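Local coordinates for protein transketolase (Campylobacter jejuni, PDB 3L84) that probably binds thiamine diphosphate and is present as two chains in the assembly, at residues Thr470-Asp475 / Gly534-Leu539; Leu338-Ser343 / Phe495-Gln500; Thr529-Gly534 / Asn555-Pro560. One frame throughout, in Å; residues are numbered along the deposited sequence.

Contact 1 (Thr470-Asp475 / Gly534-Leu539)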
loop_
_atom_site.group_PDB
_atom_site.type_symbol
_atom_site.label_atom_id
_atom_site.label_comp_id
_atom_site.label_asym_id
_atom_site.label_seq_id
_atom_site.Cartn_x
_atom_site.Cartn_y
_atom_site.Cartn_z
ATOM N N THR A 470 -4.604 8.051 -16.251
ATOM C CA THR A 470 -3.196 8.014 -15.894
ATOM C C THR A 470 -2.466 8.764 -17.009
ATOM O O THR A 470 -2.227 8.211 -18.093
ATOM C CB THR A 470 -2.664 6.594 -15.749
ATOM O OG1 THR A 470 -3.516 5.895 -14.809
ATOM C CG2 THR A 470 -1.227 6.550 -15.216
ATOM N N PHE A 471 -2.087 10.005 -16.760
ATOM C CA PHE A 471 -1.396 10.828 -17.753
ATOM C C PHE A 471 0.100 10.708 -17.605
ATOM O O PHE A 471 0.624 10.838 -16.496
ATOM C CB PHE A 471 -1.773 12.285 -17.610
ATOM C CG PHE A 471 -3.192 12.585 -17.948
ATOM C CD1 PHE A 471 -3.603 12.636 -19.260
ATOM C CD2 PHE A 471 -4.125 12.793 -16.951
ATOM C CE1 PHE A 471 -4.915 12.960 -19.580
ATOM C CE2 PHE A 471 -5.435 13.107 -17.293
ATOM C CZ PHE A 471 -5.792 13.177 -18.599
ATOM N N ARG A 472 0.815 10.467 -18.697
ATOM C CA ARG A 472 2.285 10.405 -18.688
ATOM C C ARG A 472 2.781 11.335 -19.808
ATOM O O ARG A 472 3.121 10.889 -20.908
ATOM C CB ARG A 472 2.779 8.989 -18.816
ATOM C CG ARG A 472 4.243 8.820 -18.688
ATOM C CD ARG A 472 4.684 7.348 -18.529
ATOM N NE ARG A 472 6.140 7.226 -18.335
ATOM C CZ ARG A 472 7.024 6.796 -19.216
ATOM N NH1 ARG A 472 6.682 6.308 -20.388
ATOM N NH2 ARG A 472 8.290 6.798 -18.853
ATOM N N PRO A 473 2.819 12.647 -19.544
ATOM C CA PRO A 473 3.080 13.608 -20.614
ATOM C C PRO A 473 4.522 13.553 -21.083
ATOM O O PRO A 473 5.442 13.340 -20.287
ATOM C CB PRO A 473 2.766 14.957 -19.966
ATOM C CG PRO A 473 2.949 14.722 -18.523
ATOM C CD PRO A 473 2.449 13.319 -18.276
ATOM N N ALA A 474 4.727 13.738 -22.383
ATOM C CA ALA A 474 6.052 13.751 -22.955
ATOM C C ALA A 474 6.695 15.123 -22.916
ATOM O O ALA A 474 7.931 15.222 -23.052
ATOM C CB ALA A 474 6.008 13.257 -24.377
ATOM N N ASP A 475 5.933 16.168 -22.672
ATOM C CA ASP A 475 6.495 17.536 -22.626
ATOM C C ASP A 475 5.533 18.417 -21.874
ATOM O O ASP A 475 4.483 17.960 -21.426
ATOM C CB ASP A 475 6.864 18.082 -24.037
ATOM C CG ASP A 475 5.689 18.439 -24.913
ATOM O OD1 ASP A 475 4.518 18.344 -24.496
ATOM O OD2 ASP A 475 5.964 18.906 -26.060
ATOM N N GLY A 534 5.468 9.588 -22.512
ATOM C CA GLY A 534 6.424 10.228 -21.667
ATOM C C GLY A 534 7.810 10.296 -22.244
ATOM O O GLY A 534 7.994 10.673 -23.420
ATOM N N SER A 535 8.783 9.940 -21.430
ATOM C CA SER A 535 10.191 10.012 -21.769
ATOM C C SER A 535 10.612 9.163 -22.946
ATOM O O SER A 535 11.724 9.362 -23.432
ATOM C CB SER A 535 11.059 9.680 -20.558
ATOM O OG SER A 535 10.677 8.411 -20.011
ATOM N N GLU A 536 9.784 8.242 -23.423
ATOM C CA GLU A 536 10.183 7.404 -24.577
ATOM C C GLU A 536 9.742 7.927 -25.925
ATOM O O GLU A 536 10.097 7.357 -26.954
ATOM C CB GLU A 536 9.700 5.954 -24.346
ATOM C CG GLU A 536 10.572 5.217 -23.365
ATOM C CD GLU A 536 10.513 5.791 -21.968
ATOM O OE1 GLU A 536 9.450 5.613 -21.317
ATOM O OE2 GLU A 536 11.499 6.420 -21.512
ATOM N N VAL A 537 8.994 9.022 -25.960
ATOM C CA VAL A 537 8.495 9.521 -27.248
ATOM C C VAL A 537 9.632 10.010 -28.138
ATOM O O VAL A 537 9.687 9.730 -29.324
ATOM C CB VAL A 537 7.407 10.628 -27.046
ATOM C CG1 VAL A 537 7.016 11.277 -28.395
ATOM C CG2 VAL A 537 6.181 10.040 -26.397
ATOM N N TRP A 538 10.579 10.728 -27.561
ATOM C CA TRP A 538 11.678 11.252 -28.341
ATOM C C TRP A 538 12.518 10.116 -28.933
ATOM O O TRP A 538 12.944 10.177 -30.094
ATOM C CB TRP A 538 12.532 12.142 -27.429
ATOM C CG TRP A 538 13.485 12.926 -28.189
ATOM C CD1 TRP A 538 14.839 12.768 -28.211
ATOM C CD2 TRP A 538 13.181 14.027 -29.070
ATOM N NE1 TRP A 538 15.404 13.707 -29.053
ATOM C CE2 TRP A 538 14.406 14.489 -29.585
ATOM C CE3 TRP A 538 11.988 14.658 -29.471
ATOM C CZ2 TRP A 538 14.474 15.565 -30.481
ATOM C CZ3 TRP A 538 12.050 15.725 -30.345
ATOM C CH2 TRP A 538 13.287 16.164 -30.847
ATOM N N LEU A 539 12.738 9.053 -28.158
ATOM C CA LEU A 539 13.458 7.883 -28.677
ATOM C C LEU A 539 12.755 7.348 -29.924
ATOM O O LEU A 539 13.406 6.950 -30.904
ATOM C CB LEU A 539 13.545 6.796 -27.570
ATOM C CG LEU A 539 14.020 5.436 -28.037
ATOM C CD1 LEU A 539 15.444 5.435 -28.547
ATOM C CD2 LEU A 539 13.892 4.438 -26.872
#
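Arg472 meets Glu536 end-on, with NH1 and NH2 closing on a single carboxylate oxygen: Arg472 NH1 to Glu536 OE1 is 3.0 Å, and Arg472 NH2 to the same OE1 is also 3.0 Å. That oxygen sits in the guanidinium plane, and the two flat groups are nearly coplanar, 27° apart. NH2 uses the syn lone pair of OE1, whereas NH1 arrives almost along its C-O axis. The arginine chain runs extended from CG to NE and reaches Glu536, whose chain bends at chi2 (65°) to bring OE1 to it. OE1 takes a third hydrogen bond, from Ala586 N. Ser535 OG donates to Glu536 OE2 at 2.6 Å, so both oxygens are engaged and the carboxylate is restrained. Gly534 CA and Ser535 N lie over one guanidinium face, toward its rim. The buried arginine has further partners, a salt bridge from NE to Asp442 and a bond from NH1 to Ser533. At the backbone, Gly534 N makes a weak bond to Arg472 O, and Ala474 CB packs 3.8 Å from Val537 CG2. The contact thus presses the loop between edge strand 469-471 and helix 476-488, in the pyrimidine binding domain, against the start of helix 537-549 in the C-terminal domain.

Contact 2 (Leu338-Ser343 / Phe495-Gln500)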
loop_
_atom_site.group_PDB
_atom_site.type_symbol
_atom_site.label_atom_id
_atom_site.label_comp_id
_atom_site.label_asym_id
_atom_site.label_seq_id
_atom_site.Cartn_x
_atom_site.Cartn_y
_atom_site.Cartn_z
ATOM N N LEU A 338 12.232 20.332 -20.912
ATOM C CA LEU A 338 12.072 20.386 -19.456
ATOM C C LEU A 338 11.775 18.986 -18.928
ATOM O O LEU A 338 11.316 18.106 -19.653
ATOM C CB LEU A 338 10.928 21.327 -19.049
ATOM C CG LEU A 338 9.631 21.235 -19.849
ATOM C CD1 LEU A 338 8.805 20.022 -19.396
ATOM C CD2 LEU A 338 8.840 22.556 -19.753
ATOM N N ALA A 339 12.076 18.780 -17.658
ATOM C CA ALA A 339 11.551 17.629 -16.968
ATOM C C ALA A 339 10.067 17.877 -16.694
ATOM O O ALA A 339 9.685 18.984 -16.282
ATOM C CB ALA A 339 12.277 17.469 -15.642
ATOM N N THR A 340 9.213 16.859 -16.844
ATOM C CA THR A 340 7.785 17.116 -16.640
ATOM C C THR A 340 7.460 17.314 -15.154
ATOM O O THR A 340 6.435 17.899 -14.855
ATOM C CB THR A 340 6.926 16.079 -17.321
ATOM O OG1 THR A 340 7.328 14.771 -16.929
ATOM C CG2 THR A 340 6.966 16.262 -18.857
ATOM N N ARG A 341 8.320 16.958 -14.201
ATOM C CA ARG A 341 8.072 17.398 -12.824
ATOM C C ARG A 341 8.080 18.936 -12.752
ATOM O O ARG A 341 7.356 19.520 -11.942
ATOM C CB ARG A 341 9.070 16.814 -11.817
ATOM C CG ARG A 341 10.515 17.203 -11.984
ATOM C CD ARG A 341 11.328 16.651 -10.851
ATOM N NE ARG A 341 12.770 16.808 -11.060
ATOM C CZ ARG A 341 13.699 16.747 -10.111
ATOM N NH1 ARG A 341 13.392 16.678 -8.829
ATOM N NH2 ARG A 341 14.984 16.815 -10.475
ATOM N N ASP A 342 8.933 19.585 -13.537
ATOM C CA ASP A 342 9.090 21.028 -13.537
ATOM C C ASP A 342 7.965 21.730 -14.270
ATOM O O ASP A 342 7.423 22.719 -13.755
ATOM C CB ASP A 342 10.450 21.417 -14.132
ATOM C CG ASP A 342 11.610 21.008 -13.273
ATOM O OD1 ASP A 342 11.478 20.959 -12.039
ATOM O OD2 ASP A 342 12.709 20.768 -13.823
ATOM N N SER A 343 7.566 21.266 -15.460
ATOM C CA SER A 343 6.373 21.820 -16.078
ATOM C C SER A 343 5.190 21.649 -15.144
ATOM O O SER A 343 4.388 22.569 -14.968
ATOM C CB SER A 343 6.082 21.198 -17.443
ATOM O OG SER A 343 5.998 19.784 -17.379
ATOM N N PHE A 495 -0.783 12.032 -12.569
ATOM C CA PHE A 495 0.216 12.630 -13.435
ATOM C C PHE A 495 1.542 11.940 -13.146
ATOM O O PHE A 495 2.070 12.011 -12.033
ATOM C CB PHE A 495 0.286 14.132 -13.171
ATOM C CG PHE A 495 -0.974 14.847 -13.538
ATOM C CD1 PHE A 495 -1.146 15.411 -14.795
ATOM C CD2 PHE A 495 -2.010 14.891 -12.675
ATOM C CE1 PHE A 495 -2.345 16.075 -15.106
ATOM C CE2 PHE A 495 -3.183 15.525 -12.999
ATOM C CZ PHE A 495 -3.346 16.105 -14.211
ATOM N N VAL A 496 2.072 11.272 -14.168
ATOM C CA VAL A 496 3.287 10.469 -14.070
ATOM C C VAL A 496 4.400 11.245 -14.786
ATOM O O VAL A 496 4.328 11.459 -16.007
ATOM C CB VAL A 496 3.048 9.093 -14.658
ATOM C CG1 VAL A 496 4.358 8.242 -14.729
ATOM C CG2 VAL A 496 1.951 8.323 -13.918
ATOM N N LEU A 497 5.351 11.724 -13.990
ATOM C CA LEU A 497 6.224 12.816 -14.376
ATOM C C LEU A 497 7.702 12.428 -14.222
ATOM O O LEU A 497 8.075 11.688 -13.307
ATOM C CB LEU A 497 5.901 14.031 -13.509
ATOM C CG LEU A 497 4.433 14.474 -13.569
ATOM C CD1 LEU A 497 4.117 15.370 -12.388
ATOM C CD2 LEU A 497 4.075 15.084 -14.897
ATOM N N SER A 498 8.559 12.977 -15.092
ATOM C CA SER A 498 9.970 12.638 -15.096
ATOM C C SER A 498 10.806 13.452 -14.147
ATOM O O SER A 498 10.503 14.640 -13.892
ATOM C CB SER A 498 10.548 12.781 -16.505
ATOM O OG SER A 498 10.669 14.151 -16.879
ATOM N N ARG A 499 11.854 12.823 -13.609
ATOM C CA ARG A 499 12.926 13.520 -12.886
ATOM C C ARG A 499 13.761 14.319 -13.884
ATOM O O ARG A 499 14.203 15.433 -13.632
ATOM C CB ARG A 499 13.818 12.480 -12.161
ATOM C CG ARG A 499 14.861 13.101 -11.280
ATOM C CD ARG A 499 15.913 12.126 -10.795
ATOM N NE ARG A 499 16.779 12.840 -9.838
ATOM C CZ ARG A 499 18.059 12.578 -9.590
ATOM N NH1 ARG A 499 18.713 13.324 -8.696
ATOM N NH2 ARG A 499 18.704 11.599 -10.228
ATOM N N GLN A 500 14.105 13.655 -14.987
ATOM C CA GLN A 500 15.097 14.112 -15.941
ATOM C C GLN A 500 14.473 14.948 -17.064
ATOM O O GLN A 500 13.291 14.830 -17.379
ATOM C CB GLN A 500 15.871 12.935 -16.562
ATOM C CG GLN A 500 15.119 12.123 -17.649
ATOM C CD GLN A 500 14.134 11.102 -17.134
ATOM O OE1 GLN A 500 13.752 11.125 -15.947
ATOM N NE2 GLN A 500 13.634 10.262 -18.037
HETATM O O HOH W 1 6.152 12.464 -17.875
#
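Thr340 and Ser498 both carry their hydroxyl between the backbone N and the carbonyl carbon (chi1 53° and 72°), and this swings each oxygen onto the other residue's backbone. The setting is the alpha/beta fold of the pyrimidine binding domain, with its parallel sheet, where the first turn of helix 340-354 rests on the chain leaving strand 493-496. The exchange is reciprocal: Ser498 N donates to Thr340 OG1 at 2.8 Å, nearly straight at 171°, and Thr340 N donates to Ser498 OG at 3.1 Å. Ser498 OG passes its own hydrogen on to Gln500 O, which holds the serine in place. One residue along the helix, Arg341 N bonds to Ser498 O at 3.2 Å, in the carbonyl plane. The Arg341 side chain then runs extended alongside Arg499, pointing the same way. Its NE makes a weak bond to Arg499 O, and Arg499 CG lies over one face of its guanidinium, offset toward the rim. The two like charges stay 4.4 Å apart, measured from Arg341 NH2 to Arg499 NE, while Arg341 NH1 is held by Ser368 O. Leu497 CD2 lies 3.7 Å from Thr340 O. A water completes the threonine hydroxyl, accepting from Thr340 OG1 at 2.8 Å and donating to Val496 O at 2.8 Å.

Contact 3 (Thr529-Gly534 / Asn555-Pro560)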
loop_
_atom_site.group_PDB
_atom_site.type_symbol
_atom_site.label_atom_id
_atom_site.label_comp_id
_atom_site.label_asym_id
_atom_site.label_seq_id
_atom_site.Cartn_x
_atom_site.Cartn_y
_atom_site.Cartn_z
ATOM N N THR A 529 4.511 1.490 -36.863
ATOM C CA THR A 529 4.058 2.565 -35.999
ATOM C C THR A 529 4.772 2.413 -34.682
ATOM O O THR A 529 4.720 1.329 -34.096
ATOM C CB THR A 529 2.525 2.572 -35.808
ATOM O OG1 THR A 529 1.888 2.780 -37.081
ATOM C CG2 THR A 529 2.085 3.670 -34.849
ATOM N N LEU A 530 5.452 3.465 -34.228
ATOM C CA LEU A 530 6.126 3.466 -32.920
ATOM C C LEU A 530 5.249 4.256 -31.982
ATOM O O LEU A 530 4.950 5.424 -32.273
ATOM C CB LEU A 530 7.509 4.099 -33.042
ATOM C CG LEU A 530 8.550 3.326 -33.891
ATOM C CD1 LEU A 530 8.340 3.357 -35.391
ATOM C CD2 LEU A 530 9.925 3.899 -33.569
ATOM N N LEU A 531 4.791 3.622 -30.933
ATOM C CA LEU A 531 3.865 4.177 -29.957
ATOM C C LEU A 531 4.595 4.290 -28.626
ATOM O O LEU A 531 5.170 3.283 -28.166
ATOM C CB LEU A 531 2.641 3.255 -29.827
ATOM C CG LEU A 531 1.567 3.683 -28.853
ATOM C CD1 LEU A 531 0.184 3.236 -29.309
ATOM C CD2 LEU A 531 1.873 3.180 -27.477
ATOM N N ALA A 532 4.548 5.455 -27.987
ATOM C CA ALA A 532 5.237 5.616 -26.729
ATOM C C ALA A 532 4.517 6.643 -25.903
ATOM O O ALA A 532 3.698 7.411 -26.415
ATOM C CB ALA A 532 6.683 6.051 -26.949
ATOM N N SER A 533 4.894 6.700 -24.635
ATOM C CA SER A 533 4.463 7.762 -23.747
ATOM C C SER A 533 5.677 8.410 -23.073
ATOM O O SER A 533 6.778 7.847 -23.004
ATOM C CB SER A 533 3.517 7.235 -22.668
ATOM O OG SER A 533 4.178 6.350 -21.794
ATOM N N GLY A 534 5.468 9.588 -22.512
ATOM C CA GLY A 534 6.424 10.228 -21.667
ATOM C C GLY A 534 7.810 10.296 -22.244
ATOM O O GLY A 534 7.994 10.673 -23.420
ATOM N N ASN A 555 4.830 5.704 -38.820
ATOM C CA ASN A 555 4.046 6.574 -37.943
ATOM C C ASN A 555 4.707 6.642 -36.577
ATOM O O ASN A 555 5.324 5.684 -36.145
ATOM C CB ASN A 555 2.604 6.052 -37.770
ATOM C CG ASN A 555 1.702 6.332 -38.961
ATOM O OD1 ASN A 555 2.115 6.906 -39.988
ATOM N ND2 ASN A 555 0.423 5.962 -38.800
ATOM N N VAL A 556 4.536 7.768 -35.876
ATOM C CA VAL A 556 4.907 7.877 -34.472
ATOM C C VAL A 556 3.695 8.425 -33.735
ATOM O O VAL A 556 3.139 9.465 -34.108
ATOM C CB VAL A 556 6.111 8.792 -34.242
ATOM C CG1 VAL A 556 6.422 8.882 -32.753
ATOM C CG2 VAL A 556 7.360 8.285 -35.014
ATOM N N VAL A 557 3.308 7.693 -32.711
ATOM C CA VAL A 557 2.188 7.998 -31.861
ATOM C C VAL A 557 2.658 8.309 -30.460
ATOM O O VAL A 557 3.422 7.532 -29.870
ATOM C CB VAL A 557 1.230 6.782 -31.808
ATOM C CG1 VAL A 557 0.137 6.967 -30.716
ATOM C CG2 VAL A 557 0.585 6.506 -33.177
ATOM N N SER A 558 2.209 9.453 -29.948
ATOM C CA SER A 558 2.357 9.770 -28.535
ATOM C C SER A 558 1.077 9.384 -27.799
ATOM O O SER A 558 -0.028 9.728 -28.255
ATOM C CB SER A 558 2.666 11.247 -28.331
ATOM O OG SER A 558 2.814 11.520 -26.926
HETATM N N MSE A 559 1.215 8.639 -26.717
HETATM C CA MSE A 559 0.082 8.163 -25.939
HETATM C C MSE A 559 0.193 8.652 -24.500
HETATM O O MSE A 559 0.524 7.883 -23.573
HETATM C CB MSE A 559 0.008 6.637 -25.986
HETATM C CG MSE A 559 -1.282 6.054 -25.363
HETATM SE SE MSE A 559 -1.285 4.160 -25.126
HETATM C CE MSE A 559 0.128 4.122 -23.810
ATOM N N PRO A 560 -0.154 9.911 -24.259
ATOM C CA PRO A 560 -0.140 10.421 -22.905
ATOM C C PRO A 560 -1.167 9.775 -21.999
ATOM O O PRO A 560 -0.994 9.852 -20.786
ATOM C CB PRO A 560 -0.389 11.926 -23.106
ATOM C CG PRO A 560 -1.079 12.021 -24.419
ATOM C CD PRO A 560 -0.417 10.973 -25.256
HETATM O O HOH W 2 3.097 10.854 -24.172
#
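Leu530 and Val557 lie at the heart of a parallel strand pair, the two strands of a beta-alpha-beta unit whose helix is 537-549. Four backbone bonds join them. Leu530 N donates to Asn555 O at 2.9 Å and its O accepts from Val557 N at 2.8 Å; Ala532 then repeats the pattern, its N donating to Val557 O at 3.0 Å and its O accepting from Met559 N at 2.8 Å. Thr529 and Leu531 turn their backbone groups to strand 580-584 on the other side. On the face shared by Thr529, Leu531, Asn555 and Val557, apolar groups touch: Thr529 CG2 comes within 3.6 Å of Val557 CG2; just past the strand end, SE of Met559, a selenomethionine, lies 4.1 Å from Leu531 CD2. The buried polar groups find partners beyond the pair. Thr529 OG1 bonds to Lys578 O, Ser533 OG to Glu585, and the Asn555 amide spans two backbones, with OD1 on Ser523 N and ND2 on Leu576 O. On the other face Ala532, Val556 and Ser558 pack against helix 537-549. Where the strands end, Ser558 OG bonds to Glu478 and also takes a hydrogen from a water at 2.8 Å; that same water accepts from Gly534 N at 3.2 Å.

In the fold
Going from the N terminus, 338-343 comes first and 470-475 next; contact 2 then closes when the chain returns at 495-500, a loop held within the pyrimidine binding domain. The chain moves on into the C-terminal domain, where 529-534 runs straight into 534-539, and there contact 1 closes back onto 470-475. Contact 3 closes last, at 555-560. Contact 1 therefore crosses both others, while contacts 2 and 3 follow in series without touching. Strands 469-471 and 493-496 are sheet neighbours, linking contacts 1 and 2, and contacts 1 and 3 share Gly534. Contact 1 ties the loop after strand 469-471 to the start of helix 537-549, and so joins the two domains.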